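Local coordinates for protein glycosyl hydrolase, family 38 (Enterococcus faecalis, PDB 5KBP) that probably hydrolyses alpha-mannosidic linkages, as a bacterial member of the family 38 glycoside hydrolases, at residues A[686-691]-A[695-700]; A[719-724]-A[738-743]; A[406-411]-A[492-497]; A[318-323]-A[802-807]; A[188-193]-A[261-266]. All blocks are in the same frame, centred on the assembly; numbering follows the deposited sequence.

Interaction 1 (A[686-691]-A[695-700]); sequences THEADS and VVTRPN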
# COMPACT_ATOMS: atom_id res chain seq x y z
N THR A 686 39.46 -17.37 8.93
CA THR A 686 38.20 -16.74 9.31
C THR A 686 38.05 -15.40 8.59
O THR A 686 39.01 -14.85 8.05
CB THR A 686 38.12 -16.51 10.83
OG1 THR A 686 39.28 -15.78 11.27
CG2 THR A 686 38.04 -17.83 11.58
N HIS A 687 36.82 -14.90 8.60
CA HIS A 687 36.50 -13.56 8.13
C HIS A 687 35.52 -12.94 9.12
O HIS A 687 34.98 -13.61 10.00
CB HIS A 687 35.92 -13.57 6.71
CG HIS A 687 34.56 -14.19 6.61
ND1 HIS A 687 34.38 -15.54 6.39
CD2 HIS A 687 33.33 -13.65 6.70
CE1 HIS A 687 33.08 -15.81 6.35
NE2 HIS A 687 32.42 -14.68 6.54
N GLU A 688 35.29 -11.63 8.97
CA GLU A 688 34.41 -10.90 9.86
C GLU A 688 33.30 -10.22 9.06
O GLU A 688 33.48 -9.87 7.89
CB GLU A 688 35.18 -9.85 10.67
CG GLU A 688 36.18 -10.45 11.65
CD GLU A 688 36.86 -9.40 12.50
OE1 GLU A 688 36.57 -8.20 12.31
OE2 GLU A 688 37.68 -9.78 13.36
N ALA A 689 32.15 -10.05 9.71
CA ALA A 689 31.00 -9.44 9.07
C ALA A 689 30.18 -8.69 10.12
O ALA A 689 30.13 -9.09 11.29
CB ALA A 689 30.12 -10.48 8.37
N ASP A 690 29.55 -7.61 9.68
CA ASP A 690 28.69 -6.83 10.57
C ASP A 690 27.39 -7.58 10.82
O ASP A 690 26.69 -7.96 9.88
CB ASP A 690 28.41 -5.46 9.97
CG ASP A 690 27.74 -4.52 10.95
OD1 ASP A 690 28.09 -4.56 12.15
OD2 ASP A 690 26.86 -3.74 10.53
N SER A 691 27.07 -7.80 12.10
CA SER A 691 25.82 -8.45 12.46
C SER A 691 24.98 -7.53 13.33
O SER A 691 24.90 -6.33 13.07
CB SER A 691 26.10 -9.77 13.18
OG SER A 691 24.90 -10.52 13.35
N VAL A 695 30.47 -7.61 15.66
CA VAL A 695 31.31 -7.97 14.53
C VAL A 695 31.65 -9.44 14.71
O VAL A 695 32.57 -9.80 15.46
CB VAL A 695 32.57 -7.10 14.45
CG1 VAL A 695 33.47 -7.57 13.32
CG2 VAL A 695 32.19 -5.64 14.24
N VAL A 696 30.90 -10.31 14.04
CA VAL A 696 30.98 -11.75 14.26
C VAL A 696 32.11 -12.33 13.43
O VAL A 696 32.36 -11.92 12.29
CB VAL A 696 29.63 -12.42 13.94
CG1 VAL A 696 29.29 -12.29 12.46
CG2 VAL A 696 29.65 -13.88 14.36
N THR A 697 32.82 -13.30 14.02
CA THR A 697 33.89 -14.02 13.34
C THR A 697 33.31 -15.30 12.75
O THR A 697 32.72 -16.12 13.47
CB THR A 697 35.03 -14.34 14.30
OG1 THR A 697 35.64 -13.12 14.75
CG2 THR A 697 36.08 -15.20 13.61
N ARG A 698 33.46 -15.47 11.43
CA ARG A 698 32.89 -16.61 10.74
C ARG A 698 33.99 -17.42 10.07
O ARG A 698 34.97 -16.85 9.58
CB ARG A 698 31.86 -16.16 9.69
CG ARG A 698 30.67 -15.41 10.28
CD ARG A 698 29.51 -15.38 9.30
NE ARG A 698 28.26 -15.00 9.95
CZ ARG A 698 27.59 -13.88 9.70
NH1 ARG A 698 26.46 -13.62 10.34
NH2 ARG A 698 28.05 -13.02 8.79
N PRO A 699 33.85 -18.75 10.02
CA PRO A 699 34.91 -19.58 9.44
C PRO A 699 34.81 -19.66 7.92
O PRO A 699 33.72 -19.68 7.35
CB PRO A 699 34.67 -20.95 10.08
CG PRO A 699 33.19 -20.98 10.29
CD PRO A 699 32.77 -19.56 10.59
N ASN A 700 35.98 -19.71 7.27
CA ASN A 700 36.04 -19.96 5.84
C ASN A 700 36.07 -21.44 5.51
O ASN A 700 35.55 -21.85 4.47
CB ASN A 700 37.27 -19.27 5.23
CG ASN A 700 37.23 -17.77 5.39
OD1 ASN A 700 36.16 -17.16 5.43
ND2 ASN A 700 38.40 -17.15 5.47

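Interaction 2 (A[719-724]-A[738-743]); sequences VNVHDQ and YEVLAD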
# COMPACT_ATOMS: atom_id res chain seq x y z
N VAL A 719 31.64 -6.36 5.41
CA VAL A 719 32.32 -7.64 5.57
C VAL A 719 33.81 -7.40 5.37
O VAL A 719 34.21 -6.58 4.53
CB VAL A 719 31.78 -8.70 4.57
CG1 VAL A 719 31.87 -8.18 3.15
CG2 VAL A 719 32.54 -10.00 4.72
N ASN A 720 34.64 -8.08 6.16
CA ASN A 720 36.07 -7.81 6.20
C ASN A 720 36.87 -9.10 6.10
O ASN A 720 36.46 -10.15 6.61
CB ASN A 720 36.45 -7.07 7.49
CG ASN A 720 37.94 -6.87 7.63
OD1 ASN A 720 38.63 -7.70 8.23
ND2 ASN A 720 38.46 -5.78 7.09
N VAL A 721 38.02 -9.01 5.43
CA VAL A 721 38.99 -10.09 5.34
C VAL A 721 40.37 -9.48 5.60
O VAL A 721 40.75 -8.52 4.93
CB VAL A 721 38.96 -10.80 3.98
CG1 VAL A 721 40.20 -11.66 3.79
CG2 VAL A 721 37.70 -11.65 3.84
N HIS A 722 41.10 -10.04 6.56
CA HIS A 722 42.38 -9.46 6.93
C HIS A 722 43.29 -10.54 7.52
O HIS A 722 42.83 -11.56 8.04
CB HIS A 722 42.21 -8.32 7.94
CG HIS A 722 41.80 -8.78 9.31
ND1 HIS A 722 40.49 -8.94 9.68
CD2 HIS A 722 42.55 -9.10 10.40
CE1 HIS A 722 40.44 -9.35 10.94
NE2 HIS A 722 41.67 -9.45 11.40
N ASP A 723 44.59 -10.29 7.42
CA ASP A 723 45.59 -11.08 8.13
C ASP A 723 46.33 -10.19 9.12
O ASP A 723 45.80 -9.17 9.57
CB ASP A 723 46.56 -11.77 7.17
CG ASP A 723 47.19 -10.80 6.17
OD1 ASP A 723 47.19 -9.58 6.42
OD2 ASP A 723 47.70 -11.27 5.13
N GLN A 724 47.57 -10.54 9.44
CA GLN A 724 48.34 -9.79 10.43
C GLN A 724 48.95 -8.51 9.87
O GLN A 724 49.54 -7.75 10.64
CB GLN A 724 49.46 -10.67 11.00
N TYR A 738 26.41 -12.12 1.06
CA TYR A 738 27.80 -12.16 0.63
C TYR A 738 28.31 -13.58 0.73
O TYR A 738 27.68 -14.46 1.33
CB TYR A 738 28.68 -11.21 1.46
CG TYR A 738 29.03 -11.75 2.82
CD1 TYR A 738 28.16 -11.61 3.89
CD2 TYR A 738 30.24 -12.41 3.04
CE1 TYR A 738 28.48 -12.10 5.14
CE2 TYR A 738 30.57 -12.90 4.29
CZ TYR A 738 29.68 -12.75 5.34
OH TYR A 738 30.00 -13.24 6.58
N GLU A 739 29.49 -13.81 0.15
CA GLU A 739 30.17 -15.08 0.26
C GLU A 739 31.67 -14.85 0.11
O GLU A 739 32.10 -14.13 -0.79
CB GLU A 739 29.69 -16.08 -0.80
CG GLU A 739 30.43 -17.40 -0.79
CD GLU A 739 29.87 -18.41 -1.77
OE1 GLU A 739 30.04 -19.63 -1.54
OE2 GLU A 739 29.25 -17.99 -2.77
N VAL A 740 32.45 -15.45 1.00
CA VAL A 740 33.90 -15.38 0.95
C VAL A 740 34.39 -16.63 0.23
O VAL A 740 34.29 -17.74 0.77
CB VAL A 740 34.52 -15.25 2.35
CG1 VAL A 740 36.03 -15.09 2.25
CG2 VAL A 740 33.89 -14.08 3.09
N LEU A 741 34.91 -16.46 -0.98
CA LEU A 741 35.30 -17.60 -1.79
C LEU A 741 36.60 -18.21 -1.27
O LEU A 741 37.27 -17.67 -0.38
CB LEU A 741 35.45 -17.18 -3.26
CG LEU A 741 34.21 -17.36 -4.15
CD1 LEU A 741 32.95 -16.81 -3.50
CD2 LEU A 741 34.44 -16.69 -5.50
N ALA A 742 36.96 -19.37 -1.83
CA ALA A 742 38.07 -20.15 -1.31
C ALA A 742 39.41 -19.43 -1.45
O ALA A 742 40.31 -19.62 -0.63
CB ALA A 742 38.13 -21.51 -2.01
N ASP A 743 39.56 -18.60 -2.49
CA ASP A 743 40.78 -17.83 -2.68
C ASP A 743 40.74 -16.47 -2.00
O ASP A 743 41.52 -15.58 -2.36
CB ASP A 743 41.07 -17.67 -4.18
CG ASP A 743 39.90 -17.09 -4.95
OD1 ASP A 743 39.41 -16.01 -4.56
OD2 ASP A 743 39.47 -17.71 -5.94

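Interaction 3 (A[406-411]-A[492-497]); sequences FVLFNT and VELSVK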
# COMPACT_ATOMS: atom_id res chain seq x y z
N PHE A 406 23.11 28.78 5.91
CA PHE A 406 22.67 27.39 5.93
C PHE A 406 23.46 26.65 6.99
O PHE A 406 24.56 27.06 7.37
CB PHE A 406 22.81 26.72 4.56
CG PHE A 406 24.21 26.72 4.02
CD1 PHE A 406 24.70 27.81 3.30
CD2 PHE A 406 25.05 25.64 4.22
CE1 PHE A 406 25.99 27.81 2.81
CE2 PHE A 406 26.34 25.63 3.73
CZ PHE A 406 26.81 26.72 3.02
N VAL A 407 22.90 25.54 7.47
CA VAL A 407 23.44 24.79 8.60
C VAL A 407 23.70 23.35 8.18
O VAL A 407 22.87 22.73 7.50
CB VAL A 407 22.49 24.85 9.81
CG1 VAL A 407 23.11 24.15 11.01
CG2 VAL A 407 22.14 26.29 10.15
N LEU A 408 24.84 22.81 8.60
CA LEU A 408 25.23 21.43 8.35
C LEU A 408 25.19 20.66 9.66
O LEU A 408 25.87 21.04 10.62
CB LEU A 408 26.62 21.35 7.72
CG LEU A 408 26.70 21.49 6.19
CD1 LEU A 408 28.14 21.63 5.74
CD2 LEU A 408 26.04 20.30 5.53
N PHE A 409 24.43 19.57 9.69
CA PHE A 409 24.31 18.72 10.87
C PHE A 409 25.03 17.40 10.64
O PHE A 409 24.91 16.79 9.57
CB PHE A 409 22.84 18.43 11.20
CG PHE A 409 22.06 19.64 11.60
CD1 PHE A 409 21.44 20.42 10.65
CD2 PHE A 409 21.91 19.97 12.94
CE1 PHE A 409 20.70 21.53 11.01
CE2 PHE A 409 21.18 21.08 13.31
CZ PHE A 409 20.57 21.86 12.35
N ASN A 410 25.79 16.96 11.64
CA ASN A 410 26.32 15.61 11.70
C ASN A 410 25.44 14.85 12.68
O ASN A 410 25.54 15.04 13.90
CB ASN A 410 27.78 15.59 12.11
CG ASN A 410 28.39 14.19 12.10
OD1 ASN A 410 27.71 13.20 11.80
ND2 ASN A 410 29.67 14.10 12.43
N THR A 411 24.55 14.00 12.16
CA THR A 411 23.62 13.24 12.98
C THR A 411 24.12 11.84 13.30
O THR A 411 23.32 10.93 13.54
CB THR A 411 22.25 13.18 12.30
OG1 THR A 411 22.40 12.64 10.98
CG2 THR A 411 21.64 14.57 12.21
N VAL A 492 25.89 24.49 -3.87
CA VAL A 492 27.26 24.77 -3.45
C VAL A 492 27.89 23.48 -2.94
O VAL A 492 27.24 22.68 -2.26
CB VAL A 492 27.30 25.87 -2.37
CG1 VAL A 492 28.74 26.23 -2.02
CG2 VAL A 492 26.54 27.10 -2.85
N GLU A 493 29.17 23.28 -3.26
CA GLU A 493 29.91 22.08 -2.90
C GLU A 493 30.93 22.44 -1.82
O GLU A 493 31.76 23.32 -2.03
CB GLU A 493 30.60 21.48 -4.12
CG GLU A 493 31.05 20.04 -3.94
CD GLU A 493 31.59 19.44 -5.23
OE1 GLU A 493 32.23 20.18 -6.01
OE2 GLU A 493 31.36 18.24 -5.46
N LEU A 494 30.86 21.75 -0.69
CA LEU A 494 31.77 21.98 0.42
C LEU A 494 32.58 20.72 0.71
O LEU A 494 32.11 19.60 0.48
CB LEU A 494 31.02 22.41 1.69
CG LEU A 494 30.29 23.75 1.67
CD1 LEU A 494 29.70 24.06 3.04
CD2 LEU A 494 31.23 24.87 1.23
N SER A 495 33.80 20.91 1.21
CA SER A 495 34.69 19.82 1.59
C SER A 495 34.77 19.81 3.11
O SER A 495 35.50 20.60 3.71
CB SER A 495 36.07 19.99 0.96
OG SER A 495 36.94 18.94 1.34
N VAL A 496 34.02 18.90 3.74
CA VAL A 496 33.96 18.78 5.19
C VAL A 496 34.94 17.71 5.64
O VAL A 496 34.90 16.57 5.14
CB VAL A 496 32.53 18.46 5.66
CG1 VAL A 496 32.50 18.21 7.16
CG2 VAL A 496 31.59 19.59 5.28
N LYS A 497 35.82 18.06 6.57
CA LYS A 497 36.91 17.20 7.00
C LYS A 497 36.78 16.93 8.50
O LYS A 497 36.99 17.84 9.31
CB LYS A 497 38.26 17.84 6.68
CG LYS A 497 39.47 17.01 7.08
CD LYS A 497 40.76 17.72 6.72
CE LYS A 497 41.98 16.93 7.15
NZ LYS A 497 43.25 17.63 6.79

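Interaction 4 (A[318-323]-A[802-807]); sequences ENIAEP and PFTAAT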
# COMPACT_ATOMS: atom_id res chain seq x y z
N GLU A 318 16.51 5.93 12.74
CA GLU A 318 17.48 5.77 13.82
C GLU A 318 18.54 6.87 13.80
O GLU A 318 18.94 7.37 14.86
CB GLU A 318 18.16 4.40 13.72
CG GLU A 318 17.20 3.23 13.62
CD GLU A 318 17.88 1.98 13.10
OE1 GLU A 318 19.11 2.00 12.93
OE2 GLU A 318 17.17 0.98 12.85
N ASN A 319 19.00 7.26 12.61
CA ASN A 319 20.18 8.09 12.48
C ASN A 319 19.90 9.48 11.92
O ASN A 319 20.83 10.27 11.78
CB ASN A 319 21.21 7.38 11.59
CG ASN A 319 21.47 5.95 12.03
OD1 ASN A 319 21.08 5.00 11.36
ND2 ASN A 319 22.12 5.79 13.18
N ILE A 320 18.64 9.80 11.61
CA ILE A 320 18.30 11.12 11.10
C ILE A 320 17.22 11.74 11.98
O ILE A 320 17.47 12.71 12.71
CB ILE A 320 17.84 11.07 9.63
CG1 ILE A 320 18.86 10.32 8.77
CG2 ILE A 320 17.63 12.47 9.10
CD1 ILE A 320 20.20 11.01 8.68
N ALA A 321 16.01 11.18 11.91
CA ALA A 321 14.85 11.81 12.55
C ALA A 321 15.00 11.86 14.07
O ALA A 321 14.84 12.92 14.68
CB ALA A 321 13.57 11.07 12.16
N GLU A 322 15.31 10.72 14.69
CA GLU A 322 15.41 10.68 16.14
C GLU A 322 16.53 11.55 16.69
O GLU A 322 16.29 12.30 17.65
CB GLU A 322 15.55 9.23 16.61
CG GLU A 322 14.26 8.42 16.51
CD GLU A 322 14.40 7.03 17.10
OE1 GLU A 322 15.54 6.63 17.43
OE2 GLU A 322 13.37 6.34 17.24
N PRO A 323 17.77 11.52 16.16
CA PRO A 323 18.80 12.43 16.70
C PRO A 323 18.45 13.90 16.53
O PRO A 323 18.70 14.70 17.43
CB PRO A 323 20.06 12.04 15.92
CG PRO A 323 19.81 10.64 15.47
CD PRO A 323 18.34 10.59 15.17
N PRO A 802 23.65 10.09 5.72
CA PRO A 802 23.99 11.31 4.97
C PRO A 802 23.94 12.55 5.85
O PRO A 802 23.30 12.58 6.90
CB PRO A 802 22.91 11.36 3.89
CG PRO A 802 21.73 10.67 4.52
CD PRO A 802 22.32 9.57 5.37
N PHE A 803 24.65 13.58 5.40
CA PHE A 803 24.60 14.87 6.07
C PHE A 803 23.20 15.47 5.96
O PHE A 803 22.47 15.22 5.00
CB PHE A 803 25.62 15.84 5.46
CG PHE A 803 26.97 15.81 6.14
CD1 PHE A 803 27.11 16.25 7.45
CD2 PHE A 803 28.09 15.35 5.47
CE1 PHE A 803 28.34 16.23 8.07
CE2 PHE A 803 29.33 15.34 6.10
CZ PHE A 803 29.45 15.78 7.40
N THR A 804 22.84 16.27 6.96
CA THR A 804 21.58 17.00 6.96
C THR A 804 21.90 18.48 6.77
O THR A 804 22.41 19.14 7.68
CB THR A 804 20.80 16.77 8.26
OG1 THR A 804 20.37 15.40 8.31
CG2 THR A 804 19.59 17.68 8.32
N ALA A 805 21.60 19.00 5.58
CA ALA A 805 21.81 20.40 5.25
C ALA A 805 20.47 21.13 5.26
O ALA A 805 19.45 20.58 4.82
CB ALA A 805 22.48 20.55 3.88
N ALA A 806 20.48 22.36 5.75
CA ALA A 806 19.26 23.14 5.87
C ALA A 806 19.58 24.62 5.77
O ALA A 806 20.54 25.09 6.39
CB ALA A 806 18.55 22.86 7.20
N THR A 807 18.78 25.34 5.00
CA THR A 807 18.89 26.78 4.92
C THR A 807 17.94 27.44 5.92
O THR A 807 16.95 26.84 6.36
CB THR A 807 18.59 27.28 3.50
OG1 THR A 807 17.23 26.97 3.17
CG2 THR A 807 19.52 26.61 2.50

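Interaction 5 (A[188-193]-A[261-266]); sequences LLFANW and SNFDDY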
# COMPACT_ATOMS: atom_id res chain seq x y z
N LEU A 188 15.51 -23.04 25.15
CA LEU A 188 14.49 -24.07 25.00
C LEU A 188 14.35 -24.38 23.51
O LEU A 188 13.85 -23.56 22.74
CB LEU A 188 13.15 -23.61 25.59
CG LEU A 188 12.00 -24.62 25.56
CD1 LEU A 188 12.38 -25.89 26.30
CD2 LEU A 188 10.73 -24.01 26.14
N LEU A 189 14.81 -25.56 23.11
CA LEU A 189 14.81 -25.97 21.71
C LEU A 189 13.58 -26.80 21.40
O LEU A 189 13.26 -27.74 22.14
CB LEU A 189 16.08 -26.76 21.38
CG LEU A 189 16.09 -27.46 20.02
CD1 LEU A 189 16.12 -26.45 18.89
CD2 LEU A 189 17.26 -28.43 19.93
N PHE A 190 12.89 -26.46 20.31
CA PHE A 190 11.82 -27.29 19.78
C PHE A 190 12.49 -28.44 19.01
O PHE A 190 12.57 -28.44 17.78
CB PHE A 190 10.88 -26.49 18.90
CG PHE A 190 10.22 -25.33 19.60
CD1 PHE A 190 9.37 -25.55 20.67
CD2 PHE A 190 10.45 -24.03 19.20
CE1 PHE A 190 8.76 -24.50 21.32
CE2 PHE A 190 9.85 -22.97 19.84
CZ PHE A 190 9.00 -23.20 20.91
N ALA A 191 12.99 -29.42 19.77
CA ALA A 191 13.75 -30.51 19.17
C ALA A 191 12.88 -31.36 18.25
O ALA A 191 13.40 -31.99 17.32
CB ALA A 191 14.38 -31.37 20.26
N ASN A 192 11.58 -31.39 18.49
CA ASN A 192 10.62 -32.01 17.59
C ASN A 192 9.71 -30.98 16.93
O ASN A 192 8.54 -31.25 16.67
CB ASN A 192 9.79 -33.06 18.33
CG ASN A 192 10.54 -34.37 18.52
OD1 ASN A 192 10.58 -35.21 17.62
ND2 ASN A 192 11.14 -34.54 19.69
N TRP A 193 10.25 -29.78 16.68
CA TRP A 193 9.54 -28.67 16.04
C TRP A 193 8.40 -28.16 16.91
O TRP A 193 8.00 -28.82 17.88
CB TRP A 193 9.04 -29.09 14.66
CG TRP A 193 8.87 -27.95 13.70
CD1 TRP A 193 7.73 -27.62 13.02
CD2 TRP A 193 9.86 -26.99 13.32
NE1 TRP A 193 7.96 -26.52 12.23
CE2 TRP A 193 9.26 -26.11 12.40
CE3 TRP A 193 11.20 -26.79 13.66
CZ2 TRP A 193 9.95 -25.05 11.82
CZ3 TRP A 193 11.89 -25.73 13.09
CH2 TRP A 193 11.26 -24.88 12.18
N SER A 261 -1.14 -26.30 29.75
CA SER A 261 -0.29 -25.35 30.47
C SER A 261 0.11 -24.16 29.60
O SER A 261 -0.60 -23.79 28.67
CB SER A 261 0.95 -26.06 31.00
OG SER A 261 1.64 -25.27 31.95
N ASN A 262 1.26 -23.57 29.92
CA ASN A 262 1.74 -22.37 29.24
C ASN A 262 3.24 -22.26 29.47
O ASN A 262 3.81 -22.96 30.31
CB ASN A 262 1.00 -21.12 29.74
CG ASN A 262 1.00 -21.01 31.25
OD1 ASN A 262 1.98 -20.59 31.85
ND2 ASN A 262 -0.12 -21.39 31.86
N PHE A 263 3.87 -21.36 28.71
CA PHE A 263 5.32 -21.25 28.77
C PHE A 263 5.81 -20.74 30.12
O PHE A 263 6.90 -21.12 30.56
CB PHE A 263 5.82 -20.33 27.65
CG PHE A 263 5.98 -21.03 26.34
CD1 PHE A 263 6.92 -22.03 26.19
CD2 PHE A 263 5.20 -20.68 25.25
CE1 PHE A 263 7.08 -22.68 24.98
CE2 PHE A 263 5.35 -21.32 24.04
CZ PHE A 263 6.29 -22.32 23.90
N ASP A 264 5.03 -19.90 30.80
CA ASP A 264 5.44 -19.40 32.11
C ASP A 264 5.54 -20.53 33.12
O ASP A 264 6.51 -20.63 33.88
CB ASP A 264 4.47 -18.33 32.59
CG ASP A 264 4.54 -17.06 31.76
OD1 ASP A 264 5.67 -16.64 31.42
OD2 ASP A 264 3.48 -16.50 31.45
N ASP A 265 4.53 -21.41 33.15
CA ASP A 265 4.53 -22.52 34.10
C ASP A 265 5.57 -23.57 33.73
O ASP A 265 6.24 -24.13 34.61
CB ASP A 265 3.14 -23.15 34.19
CG ASP A 265 2.14 -22.25 34.89
OD1 ASP A 265 2.57 -21.32 35.60
OD2 ASP A 265 0.92 -22.49 34.73
N TYR A 266 5.72 -23.86 32.43
CA TYR A 266 6.70 -24.86 32.01
C TYR A 266 8.12 -24.41 32.33
O TYR A 266 8.92 -25.19 32.87
CB TYR A 266 6.55 -25.15 30.52
CG TYR A 266 7.57 -26.15 30.00
CD1 TYR A 266 7.48 -27.49 30.33
CD2 TYR A 266 8.62 -25.74 29.19
CE1 TYR A 266 8.41 -28.41 29.86
CE2 TYR A 266 9.55 -26.65 28.71
CZ TYR A 266 9.44 -27.98 29.05
OH TYR A 266 10.36 -28.89 28.59

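Interaction 1 (A[686-691]-A[695-700])
H687 and R698 face each other as a hydrogen-bonded antiparallel pair, joined by two backbone bonds. H687 N gives to R698 O at 2.9 Å, and R698 N gives to H687 O at 2.8 Å, almost straight at 177°. A689 and V696 form the second such pair; A689 N lies 3.2 Å from V696 O. Among side chains, H687 ND1 donates to N700 OD1 at 2.6 Å, with the imidazole and the amide nearly coplanar. ND1 sits 19° out of the plane of the N700 carbonyl. NE2 of the same ring is bonded to Y738 OH, so both ring nitrogens are held and the ring rotation is fixed. The two strands form a beta hairpin, and 695-699 is the outermost strand of its large antiparallel sheet within this chain. Packing contacts lie on both faces of the sheet. On the H687 face, a chi1 of 68° swings the imidazole over R698 CB, which lies 3.9 Å from the ring centroid in a CH-pi contact. V696 CG1 covers one face of the R698 guanidinium, which forms a salt bridge with E284. On the other face, T697 CG2 meets T686 CB at 3.7 Å. There E688 OE1 comes 3.3 Å from V695 CG1, while its hydrogen bond goes to Y793 OH.

Interaction 2 (A[719-724]-A[738-743])
The Y738 ring has the isopropyl group of V719 over one face and V740 CG2 at its edge, in plane. V719 CG2 makes the CH-pi contact. It lies 4.0 Å from the centroid of the Y738 ring, 28° off the normal. Its closest ring atom is Y738 CE2, at 3.5 Å, so the methyl is displaced toward the CD2-CE2 side. This is packing between layers of two antiparallel beta-sheets in the family 38 C-terminal domain, of the galactose mutarotase-like type. Strand 718-722 belongs to one sheet and strand 737-740 to the other. Their backbones stay well apart: the CA atoms of V719 and Y738 are 8.1 Å from each other. No hydrogen bond crosses between the segments, and side chains make the join. A chi1 of 55° leaves CG2 as the branch of V719 that points at the ring. Y738 OH is bonded to R698 NH2 and H687 NE2, which hold the far end of the ring. The H687 ring also meets the Y738 ring, their planes nearly perpendicular. I746 packs against V719 and V721 from strand 745-753. Further along, the two valines V721 and V740 meet tip to tip, with V721 CG2 4.1 Å from V740 CG1.

Interaction 3 (A[406-411]-A[492-497])
F406 and L494 make the tighter end of this contact. The methyl L494 CD1 comes to the edge of the F406 ring, in its plane, 3.8 Å from F406 CE2. It also touches F406 CZ, at 3.9 Å. The two side chains arrive from opposite directions. This is face-to-face packing of two antiparallel beta-sheets, one holding strand 404-410 and the other strand 483-499. The axes of the short segments 406-410 and 492-497 are 11.3 Å apart at their closest and make an angle of 36°. Such spacing leaves room for side chains only, and no hydrogen bond crosses. The CB of F406 points at the other sheet, and a chi1 of 59° brings the CE2-CZ edge to the leucine. F507 and V422 also pack against F406, and S463 against L494, so this end is buried. The other end is looser. V496 is partly exposed and gives less surface to the contact than L494. L408 and V496 pass one another side by side, running opposite ways, and F803 and V420 lie against V496. L408 links the two ends through one methyl. L408 CD1 is 4.0 Å from L494 CD1 and also 4.0 Å from V496 CG2.

Interaction 4 (A[318-323]-A[802-807])
I320 touches two residues of the 802-807 segment with two different branches. Its CD1 is 3.9 Å from P802 O and 4.2 Å from P802 CD, with the two side chains crossing at about a right angle. Its CG2 is turned to the threonine and lies 4.1 Å from T804 OG1. The torsions separate the branches: chi1 -52° points CG2 at the threonine, and chi2 -64° carries CD1 to the proline. The contact is light and has no hydrogen bond across it. It joins the long helix 304-332, in the middle domain of the family, to the start of strand 804-807, at the edge of an antiparallel sheet. The helix has a wider pi-type turn at 318-321, and the N of I320 makes no bond to the preceding turn. I320 itself is buried, while P802 is exposed. Around this first shell, A383, T411 and I801 also pack on I320. T804 touches T387 of helix 362-393 with its side chain. The strand is positioned by backbone bonds to strand 404-410, pairing T804 with F409 and A806 with V407. On the helix side, N319 O accepts a hydrogen bond from T411 OG1, tying the same turn to segment 406-411.

Interaction 5 (A[188-193]-A[261-266])
L188 extends from its strand (chi1 -177°) toward helix 263-270, where its methyls meet F263 and Y266. The Y266 side chain is also trans about its first bond, at chi1 178°, and this brings the CE2 edge of its ring to the leucine methyls. L188 CD1 meets the Y266 ring at its edge, in plane, 3.8 Å from CE2. L188 CD2 lies 3.9 Å from Y266 CE2 and also 4.1 Å from F263 CE1, at the edge of the F263 ring. F190 and F263 approach head-on from their two segments, and F190 CZ meets F263 CZ at 4.1 Å. The segments join strand 184-189 of a mixed sheet, and the turn after it, to the first turn of the helix, in the family 38 N-terminal domain. M230 and L228 of strand 226-231 pack into the same cluster, as does Y10, edge-to-face on Y266. The helix start is set by N262 at the N-cap: D265 N gives to N262 OD1 at 3.0 Å, with the donor above the carbonyl plane. Y266 OH is bonded to H226 O, which satisfies the one polar atom on the contact side chains. The touching atoms across the contact are all carbon, so its hold is dispersion and burial of apolar surface, without a hydrogen bond or charge pair.

In the fold
Interactions 1 and 2 are neighbours. Strands 686-690 and 718-722 lie side by side in one sheet, and the bond from N720 N to E688 O joins them. Interaction 1 is mainly polar and partly buried, with hydrogen bonds along a hairpin; interaction 2 is buried and apolar, between sheets. Interactions 3 and 4 also share a sheet, through strands 404-410 and 804-807. Interaction 3 is buried between two sheets, while interaction 4 is a lighter, partly buried contact of helix with strand. Interaction 5 stands apart in the N-terminal domain, its centre about 54 Å from that of interaction 3. It is buried and apolar, with three aromatic rings.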